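Local coordinates for protein aquaporin aqpM (Methanothermobacter marburgensis str. Marburg, PDB 2F2B) that forms a homotetrameric membrane channel that lets water cross in either direction under osmotic drive and also passes some glycerol, at residues A23-S34 / G125-G133. Numbering follows the deposited sequence.
Sequences AGSAAVTLMIAS and GAATVGGLG
Helix 4-33, the first membrane-spanning helix of the aquaporin fold, packs its last three turns against the extracellular loop that follows helix 100-122, and Ala27 meets Gly130 at the centre of this glycine-lined contact. Here the two CA atoms come within 3.8 Å: Gly130 turns its bare CA to Ala27, which itself carries just a methyl, and without a larger side chain between them the backbones can come this close. No hydrogen bond crosses the interface, so it rests on close fit between small residues and backbone.

The loop begins with a short helical turn, 125-128; Gly131 is the first residue to leave helical angles, with a positive phi, and Leu132 and Gly133 keep positive phi too. The resulting bend brings the backbone of Gly133 against the helix, where its CA lies 3.6 Å from Ala23 O in a CA-H...O contact, with the Ala26 methyl also against the same CA. Gly133, lacking a side chain, leaves room for that carbonyl. Gly133 O also accepts a hydrogen bond from Arg202, just after the second NPA motif, linking this loop to the pore-forming segment. Leu132 turns its side chain the other way, toward helices 100-122 and 200-214, while Leu132 O lies against the methyl of Ala23, 3.5 Å from Ala23 CB.

Larger side chains make the contact toward the extracellular end, where it is more open to solvent. Leu30 brings CD1 over the Gly130 peptide, 3.5 Å from Gly130 O. Val129 points CG1, anti to its own backbone N (chi1 176°), at Leu30 O and the CB of Ser34. Met31 suits the flank because its flexible thioether can follow the short helix: the chain runs extended to SD, then bends at chi3 (80°), placing CE 3.8 Å from Ala126 N while SD rests 3.6 Å from Ala126 CA.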
ATOM      1  N   ALA A  23      -1.552 -13.930 -10.696  1.00 11.02           N
ATOM      2  CA  ALA A  23      -2.529 -15.013 -10.681  1.00 11.64           C
ATOM      3  C   ALA A  23      -2.184 -15.994  -9.568  1.00 12.43           C
ATOM      4  O   ALA A  23      -3.066 -16.638  -8.992  1.00 12.54           O
ATOM      5  CB  ALA A  23      -2.547 -15.723 -12.033  1.00 12.79           C
ATOM      6  N   GLY A  24      -0.894 -16.101  -9.262  1.00 11.70           N
ATOM      7  CA  GLY A  24      -0.459 -17.002  -8.210  1.00 11.68           C
ATOM      8  C   GLY A  24      -0.997 -16.608  -6.846  1.00 12.48           C
ATOM      9  O   GLY A  24      -1.387 -17.471  -6.054  1.00 11.41           O
ATOM     10  N   SER A  25      -1.036 -15.308  -6.563  1.00 11.14           N
ATOM     11  CA  SER A  25      -1.533 -14.844  -5.270  1.00 11.11           C
ATOM     12  C   SER A  25      -3.008 -15.192  -5.085  1.00 11.14           C
ATOM     13  O   SER A  25      -3.443 -15.479  -3.971  1.00 10.88           O
ATOM     14  CB  SER A  25      -1.335 -13.329  -5.124  1.00  9.42           C
ATOM     15  OG  SER A  25      -2.196 -12.599  -5.984  1.00 10.25           O
ATOM     16  N   ALA A  26      -3.771 -15.169  -6.174  1.00 11.18           N
ATOM     17  CA  ALA A  26      -5.190 -15.498  -6.106  1.00 12.12           C
ATOM     18  C   ALA A  26      -5.358 -16.987  -5.802  1.00 11.58           C
ATOM     19  O   ALA A  26      -6.212 -17.372  -5.006  1.00 12.00           O
ATOM     20  CB  ALA A  26      -5.880 -15.146  -7.418  1.00 11.26           C
ATOM     21  N   ALA A  27      -4.542 -17.821  -6.439  1.00 11.76           N
ATOM     22  CA  ALA A  27      -4.613 -19.260  -6.197  1.00 12.27           C
ATOM     23  C   ALA A  27      -4.265 -19.543  -4.732  1.00 12.90           C
ATOM     24  O   ALA A  27      -4.926 -20.343  -4.072  1.00 12.96           O
ATOM     25  CB  ALA A  27      -3.650 -19.998  -7.126  1.00 13.03           C
ATOM     26  N   VAL A  28      -3.231 -18.876  -4.223  1.00 11.84           N
ATOM     27  CA  VAL A  28      -2.820 -19.063  -2.834  1.00 11.52           C
ATOM     28  C   VAL A  28      -3.932 -18.675  -1.862  1.00 11.32           C
ATOM     29  O   VAL A  28      -4.163 -19.361  -0.869  1.00 12.56           O
ATOM     30  CB  VAL A  28      -1.554 -18.235  -2.502  1.00 12.33           C
ATOM     31  CG1 VAL A  28      -1.282 -18.270  -1.004  1.00 13.31           C
ATOM     32  CG2 VAL A  28      -0.358 -18.793  -3.260  1.00 12.40           C
ATOM     33  N   THR A  29      -4.622 -17.575  -2.148  1.00 10.78           N
ATOM     34  CA  THR A  29      -5.708 -17.121  -1.282  1.00 11.41           C
ATOM     35  C   THR A  29      -6.760 -18.220  -1.134  1.00 12.18           C
ATOM     36  O   THR A  29      -7.212 -18.528  -0.027  1.00 12.56           O
ATOM     37  CB  THR A  29      -6.387 -15.865  -1.859  1.00 12.59           C
ATOM     38  OG1 THR A  29      -5.406 -14.838  -2.044  1.00 12.64           O
ATOM     39  CG2 THR A  29      -7.479 -15.360  -0.918  1.00 13.16           C
ATOM     40  N   LEU A  30      -7.144 -18.812  -2.259  1.00 11.59           N
ATOM     41  CA  LEU A  30      -8.146 -19.871  -2.248  1.00 12.84           C
ATOM     42  C   LEU A  30      -7.628 -21.114  -1.533  1.00 14.31           C
ATOM     43  O   LEU A  30      -8.389 -21.823  -0.869  1.00 14.41           O
ATOM     44  CB  LEU A  30      -8.564 -20.211  -3.682  1.00 12.83           C
ATOM     45  CG  LEU A  30      -9.420 -19.142  -4.379  1.00 12.46           C
ATOM     46  CD1 LEU A  30      -9.599 -19.490  -5.852  1.00 15.84           C
ATOM     47  CD2 LEU A  30     -10.774 -19.040  -3.683  1.00 15.00           C
ATOM     48  N   MET A  31      -6.331 -21.378  -1.658  1.00 13.55           N
ATOM     49  CA  MET A  31      -5.739 -22.539  -1.001  1.00 14.85           C
ATOM     50  C   MET A  31      -5.734 -22.398   0.521  1.00 15.36           C
ATOM     51  O   MET A  31      -6.001 -23.366   1.236  1.00 16.14           O
ATOM     52  CB  MET A  31      -4.315 -22.765  -1.515  1.00 14.38           C
ATOM     53  CG  MET A  31      -4.251 -23.209  -2.972  1.00 16.22           C
ATOM     54  SD  MET A  31      -2.566 -23.214  -3.625  1.00 18.97           S
ATOM     55  CE  MET A  31      -1.943 -24.778  -2.965  1.00 19.30           C
ATOM     56  N   ILE A  32      -5.439 -21.203   1.029  1.00 14.85           N
ATOM     57  CA  ILE A  32      -5.419 -21.019   2.478  1.00 13.86           C
ATOM     58  C   ILE A  32      -6.813 -20.822   3.068  1.00 14.36           C
ATOM     59  O   ILE A  32      -6.993 -20.916   4.279  1.00 14.81           O
ATOM     60  CB  ILE A  32      -4.518 -19.830   2.908  1.00 15.89           C
ATOM     61  CG1 ILE A  32      -5.075 -18.513   2.370  1.00 15.15           C
ATOM     62  CG2 ILE A  32      -3.093 -20.064   2.423  1.00 16.23           C
ATOM     63  CD1 ILE A  32      -4.367 -17.282   2.924  1.00 18.62           C
ATOM     64  N   ALA A  33      -7.798 -20.557   2.214  1.00 13.80           N
ATOM     65  CA  ALA A  33      -9.169 -20.364   2.678  1.00 15.53           C
ATOM     66  C   ALA A  33      -9.995 -21.642   2.505  1.00 17.03           C
ATOM     67  O   ALA A  33     -11.115 -21.735   3.007  1.00 17.26           O
ATOM     68  CB  ALA A  33      -9.825 -19.225   1.913  1.00 16.56           C
ATOM     69  N   SER A  34      -9.437 -22.615   1.794  1.00 18.51           N
ATOM     70  CA  SER A  34     -10.131 -23.879   1.538  1.00 20.40           C
ATOM     71  C   SER A  34     -10.617 -24.534   2.827  1.00 20.79           C
ATOM     72  O   SER A  34      -9.853 -24.699   3.779  1.00 20.60           O
ATOM     73  CB  SER A  34      -9.207 -24.841   0.788  1.00 21.37           C
ATOM     74  OG  SER A  34      -9.891 -26.032   0.430  1.00 23.45           O
ATOM     75  N   GLY A 125      -2.761 -28.409  -6.092  1.00 16.01           N
ATOM     76  CA  GLY A 125      -3.851 -27.679  -5.463  1.00 15.76           C
ATOM     77  C   GLY A 125      -4.019 -26.258  -5.983  1.00 15.02           C
ATOM     78  O   GLY A 125      -5.106 -25.680  -5.899  1.00 16.33           O
ATOM     79  N   ALA A 126      -2.949 -25.687  -6.525  1.00 15.57           N
ATOM     80  CA  ALA A 126      -3.014 -24.329  -7.057  1.00 14.80           C
ATOM     81  C   ALA A 126      -4.012 -24.276  -8.210  1.00 15.79           C
ATOM     82  O   ALA A 126      -4.585 -23.228  -8.503  1.00 13.66           O
ATOM     83  CB  ALA A 126      -1.638 -23.888  -7.535  1.00 14.69           C
ATOM     84  N   ALA A 127      -4.218 -25.419  -8.861  1.00 15.66           N
ATOM     85  CA  ALA A 127      -5.144 -25.502  -9.979  1.00 17.04           C
ATOM     86  C   ALA A 127      -6.489 -26.102  -9.572  1.00 17.05           C
ATOM     87  O   ALA A 127      -7.539 -25.551  -9.896  1.00 17.18           O
ATOM     88  CB  ALA A 127      -4.523 -26.325 -11.111  1.00 17.07           C
ATOM     89  N   THR A 128      -6.460 -27.220  -8.850  1.00 17.92           N
ATOM     90  CA  THR A 128      -7.697 -27.882  -8.440  1.00 19.33           C
ATOM     91  C   THR A 128      -8.495 -27.108  -7.396  1.00 19.44           C
ATOM     92  O   THR A 128      -9.718 -27.217  -7.342  1.00 19.40           O
ATOM     93  CB  THR A 128      -7.426 -29.317  -7.914  1.00 20.40           C
ATOM     94  OG1 THR A 128      -6.536 -29.274  -6.792  1.00 20.80           O
ATOM     95  CG2 THR A 128      -6.813 -30.173  -9.013  1.00 20.54           C
ATOM     96  N   VAL A 129      -7.805 -26.325  -6.569  1.00 17.62           N
ATOM     97  CA  VAL A 129      -8.466 -25.527  -5.542  1.00 17.30           C
ATOM     98  C   VAL A 129      -8.410 -24.040  -5.909  1.00 17.14           C
ATOM     99  O   VAL A 129      -9.418 -23.333  -5.840  1.00 17.11           O
ATOM    100  CB  VAL A 129      -7.799 -25.738  -4.157  1.00 18.47           C
ATOM    101  CG1 VAL A 129      -8.436 -24.820  -3.118  1.00 18.46           C
ATOM    102  CG2 VAL A 129      -7.944 -27.191  -3.730  1.00 19.14           C
ATOM    103  N   GLY A 130      -7.232 -23.581  -6.322  1.00 17.12           N
ATOM    104  CA  GLY A 130      -7.063 -22.180  -6.675  1.00 16.67           C
ATOM    105  C   GLY A 130      -7.378 -21.789  -8.110  1.00 17.06           C
ATOM    106  O   GLY A 130      -7.425 -20.600  -8.426  1.00 16.37           O
ATOM    107  N   GLY A 131      -7.589 -22.774  -8.981  1.00 15.71           N
ATOM    108  CA  GLY A 131      -7.893 -22.480 -10.372  1.00 15.39           C
ATOM    109  C   GLY A 131      -6.822 -21.646 -11.053  1.00 14.92           C
ATOM    110  O   GLY A 131      -7.083 -20.990 -12.064  1.00 15.57           O
ATOM    111  N   LEU A 132      -5.617 -21.681 -10.491  1.00 14.23           N
ATOM    112  CA  LEU A 132      -4.473 -20.933 -11.004  1.00 13.23           C
ATOM    113  C   LEU A 132      -4.813 -19.464 -11.242  1.00 12.83           C
ATOM    114  O   LEU A 132      -4.237 -18.815 -12.114  1.00 12.09           O
ATOM    115  CB  LEU A 132      -3.942 -21.581 -12.289  1.00 14.81           C
ATOM    116  CG  LEU A 132      -3.210 -22.919 -12.072  1.00 14.94           C
ATOM    117  CD1 LEU A 132      -2.843 -23.548 -13.413  1.00 17.14           C
ATOM    118  CD2 LEU A 132      -1.955 -22.678 -11.239  1.00 17.09           C
ATOM    119  N   GLY A 133      -5.746 -18.952 -10.447  1.00 12.53           N
ATOM    120  CA  GLY A 133      -6.156 -17.563 -10.570  1.00 13.07           C
ATOM    121  C   GLY A 133      -6.792 -17.204 -11.902  1.00 13.47           C
ATOM    122  O   GLY A 133      -6.671 -16.067 -12.360  1.00 13.94           O
TER